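Local coordinates for cell division protein FtsZ 1 (PDB 2VAP) that binds GTP, probably hydrolyses it, and is thought to polymerise into the contractile Z ring at the future site of cell division, at residues A81-R93 and G104-A118. Sequence-based numbering, arbitrary orientation.
Sequences ADKKILIGKKLTR and GEEAAKESAEEIKAA
E110 reaches from the last turn of helix 101-110 into the turn that follows strand 83-86. Its CG lies anti to the backbone N (chi1 -178°) and the chain runs on extended, which lays the carboxylate against residues 88-91. E110 OE2 accepts from K90 N through its syn lone pair (N to OE2 2.9 Å, N-H...O 165°), while E110 OE1 lies 3.4 Å from L91 CB. With an alanine in place of E110, the K90 amide would probably lose its protein acceptor and the turn would be freer to shift. E106, one turn before E110, has the side chain of L91 roughly perpendicular to its own, with L91 CD2 3.8 Å from E106 CB. At S111, where the helix breaks before helix 112-119 begins, S111 OG accepts from G88 N at 3.2 Å; the same hydroxyl meets a water that also takes the K89 amide. G88 has positive phi, and a side chain here would run into the A107 methyl. This is the edge of the Rossmann-like GTPase domain shared with tubulin: strand 83-86, outermost in the parallel sheet, runs nearly antiparallel (170°) to helical segment 112-118 as the chain returns toward strand 124-130. I87, its CG1 between backbone N and carbonyl carbon, sets CD1 against the methyls of A107 and A108 and CG2 against S111 CB (3.7 Å), close to the GTP-binding T135. The side chains of I85 and E114 run alongside each other, pointing opposite ways, with I85 CD1 3.8 Å from A118 CB. Two waters reach E114 OE2, one linking it to K83 NZ and the other to L86 O.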
loop_
_atom_site.group_PDB
_atom_site.type_symbol
_atom_site.label_atom_id
_atom_site.label_comp_id
_atom_site.label_asym_id
_atom_site.label_seq_id
_atom_site.Cartn_x
_atom_site.Cartn_y
_atom_site.Cartn_z
ATOM N N ALA A 81 8.331 8.005 -13.439
ATOM C CA ALA A 81 6.968 8.316 -13.000
ATOM C C ALA A 81 6.175 9.033 -14.089
ATOM O O ALA A 81 6.756 9.626 -15.000
ATOM C CB ALA A 81 7.004 9.170 -11.733
ATOM N N ASP A 82 4.847 8.979 -13.987
ATOM C CA ASP A 82 3.972 9.761 -14.862
ATOM C C ASP A 82 4.145 11.256 -14.597
ATOM O O ASP A 82 4.116 12.066 -15.526
ATOM C CB ASP A 82 2.503 9.371 -14.665
ATOM C CG ASP A 82 2.190 7.974 -15.174
ATOM O OD1 ASP A 82 2.647 7.615 -16.280
ATOM O OD2 ASP A 82 1.467 7.240 -14.469
ATOM N N LYS A 83 4.329 11.605 -13.325
ATOM C CA LYS A 83 4.505 12.991 -12.900
ATOM C C LYS A 83 5.532 13.081 -11.773
ATOM O O LYS A 83 5.498 12.293 -10.826
ATOM C CB LYS A 83 3.161 13.587 -12.455
ATOM C CG LYS A 83 3.221 15.016 -11.904
ATOM C CD LYS A 83 3.544 16.040 -12.986
ATOM C CE LYS A 83 3.646 17.439 -12.402
ATOM N NZ LYS A 83 4.020 18.447 -13.433
ATOM N N LYS A 84 6.448 14.040 -11.892
ATOM C CA LYS A 84 7.445 14.298 -10.854
ATOM C C LYS A 84 7.271 15.705 -10.296
ATOM O O LYS A 84 7.073 16.660 -11.052
ATOM C CB LYS A 84 8.867 14.137 -11.401
ATOM C CG LYS A 84 9.161 12.790 -12.038
ATOM C CD LYS A 84 10.583 12.756 -12.575
ATOM C CE LYS A 84 10.719 11.760 -13.709
ATOM N NZ LYS A 84 12.140 11.605 -14.131
ATOM N N ILE A 85 7.340 15.825 -8.972
ATOM C CA ILE A 85 7.258 17.126 -8.309
ATOM C C ILE A 85 8.437 17.312 -7.360
ATOM O O ILE A 85 8.602 16.552 -6.400
ATOM C CB ILE A 85 5.928 17.312 -7.521
ATOM C CG1 ILE A 85 4.711 17.071 -8.422
ATOM C CG2 ILE A 85 5.862 18.709 -6.897
ATOM C CD1 ILE A 85 3.406 16.864 -7.664
ATOM N N LEU A 86 9.257 18.322 -7.637
ATOM C CA LEU A 86 10.305 18.724 -6.710
ATOM C C LEU A 86 9.704 19.673 -5.682
ATOM O O LEU A 86 9.383 20.821 -5.994
ATOM C CB LEU A 86 11.472 19.390 -7.448
ATOM C CG LEU A 86 12.694 19.751 -6.597
ATOM C CD1 LEU A 86 13.475 18.507 -6.180
ATOM C CD2 LEU A 86 13.586 20.715 -7.349
ATOM N N ILE A 87 9.538 19.177 -4.460
ATOM C CA ILE A 87 8.935 19.968 -3.389
ATOM C C ILE A 87 9.974 20.823 -2.659
ATOM O O ILE A 87 11.140 20.436 -2.541
ATOM C CB ILE A 87 8.113 19.098 -2.393
ATOM C CG1 ILE A 87 8.984 18.013 -1.748
ATOM C CG2 ILE A 87 6.901 18.481 -3.101
ATOM C CD1 ILE A 87 8.375 17.373 -0.504
ATOM N N GLY A 88 9.540 21.991 -2.192
ATOM C CA GLY A 88 10.408 22.927 -1.476
ATOM C C GLY A 88 11.508 23.530 -2.329
ATOM O O GLY A 88 12.659 23.621 -1.892
ATOM N N LYS A 89 11.149 23.942 -3.545
ATOM C CA LYS A 89 12.087 24.571 -4.480
ATOM C C LYS A 89 12.704 25.846 -3.908
ATOM O O LYS A 89 13.881 26.131 -4.138
ATOM C CB LYS A 89 11.395 24.890 -5.809
ATOM C CG LYS A 89 11.134 23.685 -6.696
ATOM C CD LYS A 89 10.443 24.101 -7.984
ATOM C CE LYS A 89 10.298 22.929 -8.936
ATOM N NZ LYS A 89 9.599 23.321 -10.191
ATOM N N LYS A 90 11.898 26.598 -3.163
ATOM C CA LYS A 90 12.333 27.852 -2.546
ATOM C C LYS A 90 12.871 27.637 -1.128
ATOM O O LYS A 90 13.278 28.592 -0.460
ATOM C CB LYS A 90 11.177 28.862 -2.526
ATOM C CG LYS A 90 10.624 29.219 -3.902
ATOM C CD LYS A 90 9.368 30.070 -3.787
ATOM C CE LYS A 90 8.692 30.266 -5.137
ATOM N NZ LYS A 90 9.482 31.132 -6.057
ATOM N N LEU A 91 12.880 26.382 -0.681
ATOM C CA LEU A 91 13.290 26.043 0.680
ATOM C C LEU A 91 14.653 25.349 0.724
ATOM O O LEU A 91 15.567 25.815 1.405
ATOM C CB LEU A 91 12.223 25.174 1.359
ATOM C CG LEU A 91 12.275 25.007 2.882
ATOM C CD1 LEU A 91 11.753 26.252 3.592
ATOM C CD2 LEU A 91 11.480 23.783 3.307
ATOM N N THR A 92 14.782 24.239 -0.000
ATOM C CA THR A 92 16.011 23.440 0.024
ATOM C C THR A 92 16.727 23.368 -1.326
ATOM O O THR A 92 17.797 22.766 -1.433
ATOM C CB THR A 92 15.759 22.019 0.574
ATOM O OG1 THR A 92 14.540 21.497 0.032
ATOM C CG2 THR A 92 15.659 22.056 2.089
ATOM N N ARG A 93 16.132 23.987 -2.346
ATOM C CA ARG A 93 16.759 24.162 -3.666
ATOM C C ARG A 93 17.169 22.846 -4.348
ATOM O O ARG A 93 18.120 22.814 -5.134
ATOM C CB ARG A 93 17.966 25.120 -3.580
ATOM C CG ARG A 93 17.802 26.310 -2.623
ATOM C CD ARG A 93 16.872 27.383 -3.172
ATOM N NE ARG A 93 17.470 28.078 -4.306
ATOM C CZ ARG A 93 18.176 29.203 -4.220
ATOM N NH1 ARG A 93 18.376 29.796 -3.048
ATOM N NH2 ARG A 93 18.674 29.745 -5.321
ATOM N N GLY A 104 10.920 18.214 5.405
ATOM C CA GLY A 104 10.036 17.522 4.465
ATOM C C GLY A 104 8.606 18.033 4.510
ATOM O O GLY A 104 7.962 18.184 3.469
ATOM N N GLU A 105 8.119 18.302 5.722
ATOM C CA GLU A 105 6.773 18.835 5.938
ATOM C C GLU A 105 6.618 20.233 5.342
ATOM O O GLU A 105 5.659 20.499 4.612
ATOM C CB GLU A 105 6.441 18.860 7.436
ATOM C CG GLU A 105 5.012 19.299 7.761
ATOM C CD GLU A 105 4.751 19.422 9.253
ATOM O OE1 GLU A 105 3.650 19.033 9.695
ATOM O OE2 GLU A 105 5.640 19.905 9.988
ATOM N N GLU A 106 7.568 21.113 5.654
ATOM C CA GLU A 106 7.552 22.495 5.174
ATOM C C GLU A 106 7.667 22.567 3.650
ATOM O O GLU A 106 7.027 23.406 3.012
ATOM C CB GLU A 106 8.670 23.304 5.841
ATOM C CG GLU A 106 8.504 24.822 5.755
ATOM C CD GLU A 106 7.353 25.354 6.599
ATOM O OE1 GLU A 106 6.704 26.330 6.168
ATOM O OE2 GLU A 106 7.095 24.802 7.692
ATOM N N ALA A 107 8.478 21.678 3.078
ATOM C CA ALA A 107 8.656 21.592 1.631
ATOM C C ALA A 107 7.361 21.198 0.922
ATOM O O ALA A 107 7.016 21.768 -0.116
ATOM C CB ALA A 107 9.765 20.611 1.292
ATOM N N ALA A 108 6.651 20.226 1.492
ATOM C CA ALA A 108 5.378 19.762 0.945
ATOM C C ALA A 108 4.301 20.843 1.031
ATOM O O ALA A 108 3.517 21.017 0.096
ATOM C CB ALA A 108 4.927 18.496 1.654
ATOM N N LYS A 109 4.277 21.566 2.151
ATOM C CA LYS A 109 3.332 22.669 2.354
ATOM C C LYS A 109 3.559 23.804 1.355
ATOM O O LYS A 109 2.600 24.411 0.875
ATOM C CB LYS A 109 3.409 23.195 3.789
ATOM C CG LYS A 109 2.757 22.285 4.819
ATOM C CD LYS A 109 2.912 22.841 6.225
ATOM C CE LYS A 109 2.223 21.951 7.248
ATOM N NZ LYS A 109 2.365 22.482 8.631
ATOM N N GLU A 110 4.828 24.075 1.049
ATOM C CA GLU A 110 5.206 25.067 0.039
ATOM C C GLU A 110 4.677 24.679 -1.344
ATOM O O GLU A 110 4.233 25.536 -2.112
ATOM C CB GLU A 110 6.732 25.227 0.000
ATOM C CG GLU A 110 7.244 26.273 -0.992
ATOM C CD GLU A 110 8.749 26.211 -1.193
ATOM O OE1 GLU A 110 9.495 26.380 -0.206
ATOM O OE2 GLU A 110 9.186 26.006 -2.345
ATOM N N SER A 111 4.719 23.382 -1.645
ATOM C CA SER A 111 4.320 22.870 -2.954
ATOM C C SER A 111 2.926 22.234 -2.942
ATOM O O SER A 111 2.604 21.420 -3.812
ATOM C CB SER A 111 5.356 21.862 -3.461
ATOM O OG SER A 111 6.663 22.409 -3.427
ATOM N N ALA A 112 2.104 22.624 -1.968
ATOM C CA ALA A 112 0.767 22.044 -1.781
ATOM C C ALA A 112 -0.124 22.136 -3.020
ATOM O O ALA A 112 -0.842 21.186 -3.340
ATOM C CB ALA A 112 0.075 22.673 -0.575
ATOM N N GLU A 113 -0.072 23.274 -3.710
ATOM C CA GLU A 113 -0.880 23.492 -4.912
ATOM C C GLU A 113 -0.469 22.589 -6.077
ATOM O O GLU A 113 -1.323 22.133 -6.841
ATOM C CB GLU A 113 -0.843 24.965 -5.337
ATOM C CG GLU A 113 -1.559 25.920 -4.378
ATOM C CD GLU A 113 -3.063 25.687 -4.302
ATOM O OE1 GLU A 113 -3.692 25.428 -5.351
ATOM O OE2 GLU A 113 -3.618 25.771 -3.185
ATOM N N GLU A 114 0.833 22.335 -6.206
ATOM C CA GLU A 114 1.348 21.431 -7.238
ATOM C C GLU A 114 0.989 19.975 -6.939
ATOM O O GLU A 114 0.668 19.211 -7.854
ATOM C CB GLU A 114 2.863 21.586 -7.404
ATOM C CG GLU A 114 3.280 22.853 -8.144
ATOM C CD GLU A 114 4.743 22.849 -8.550
ATOM O OE1 GLU A 114 5.437 23.851 -8.275
ATOM O OE2 GLU A 114 5.202 21.848 -9.143
ATOM N N ILE A 115 1.048 19.601 -5.662
ATOM C CA ILE A 115 0.630 18.269 -5.219
ATOM C C ILE A 115 -0.867 18.071 -5.485
ATOM O O ILE A 115 -1.270 17.047 -6.040
ATOM C CB ILE A 115 0.970 18.015 -3.719
ATOM C CG1 ILE A 115 2.488 18.057 -3.498
ATOM C CG2 ILE A 115 0.402 16.670 -3.250
ATOM C CD1 ILE A 115 2.912 18.190 -2.041
ATOM N N LYS A 116 -1.670 19.065 -5.108
ATOM C CA LYS A 116 -3.120 19.036 -5.323
ATOM C C LYS A 116 -3.477 18.866 -6.801
ATOM O O LYS A 116 -4.352 18.067 -7.142
ATOM C CB LYS A 116 -3.774 20.303 -4.759
ATOM C CG LYS A 116 -5.300 20.297 -4.796
ATOM C CD LYS A 116 -5.867 21.638 -4.359
ATOM C CE LYS A 116 -7.370 21.697 -4.578
ATOM N NZ LYS A 116 -7.938 23.017 -4.189
ATOM N N ALA A 117 -2.790 19.612 -7.664
ATOM C CA ALA A 117 -3.029 19.568 -9.108
ATOM C C ALA A 117 -2.738 18.195 -9.715
ATOM O O ALA A 117 -3.414 17.771 -10.653
ATOM C CB ALA A 117 -2.214 20.647 -9.814
ATOM N N ALA A 118 -1.740 17.506 -9.166
ATOM C CA ALA A 118 -1.320 16.196 -9.668
ATOM C C ALA A 118 -2.273 15.068 -9.272
ATOM O O ALA A 118 -2.338 14.039 -9.951
ATOM C CB ALA A 118 0.093 15.879 -9.200
HETATM O O HOH W 1 3.564 20.685 -11.416
HETATM O O HOH W 2 7.529 21.529 -7.778
HETATM O O HOH W 3 8.292 24.285 -4.506
#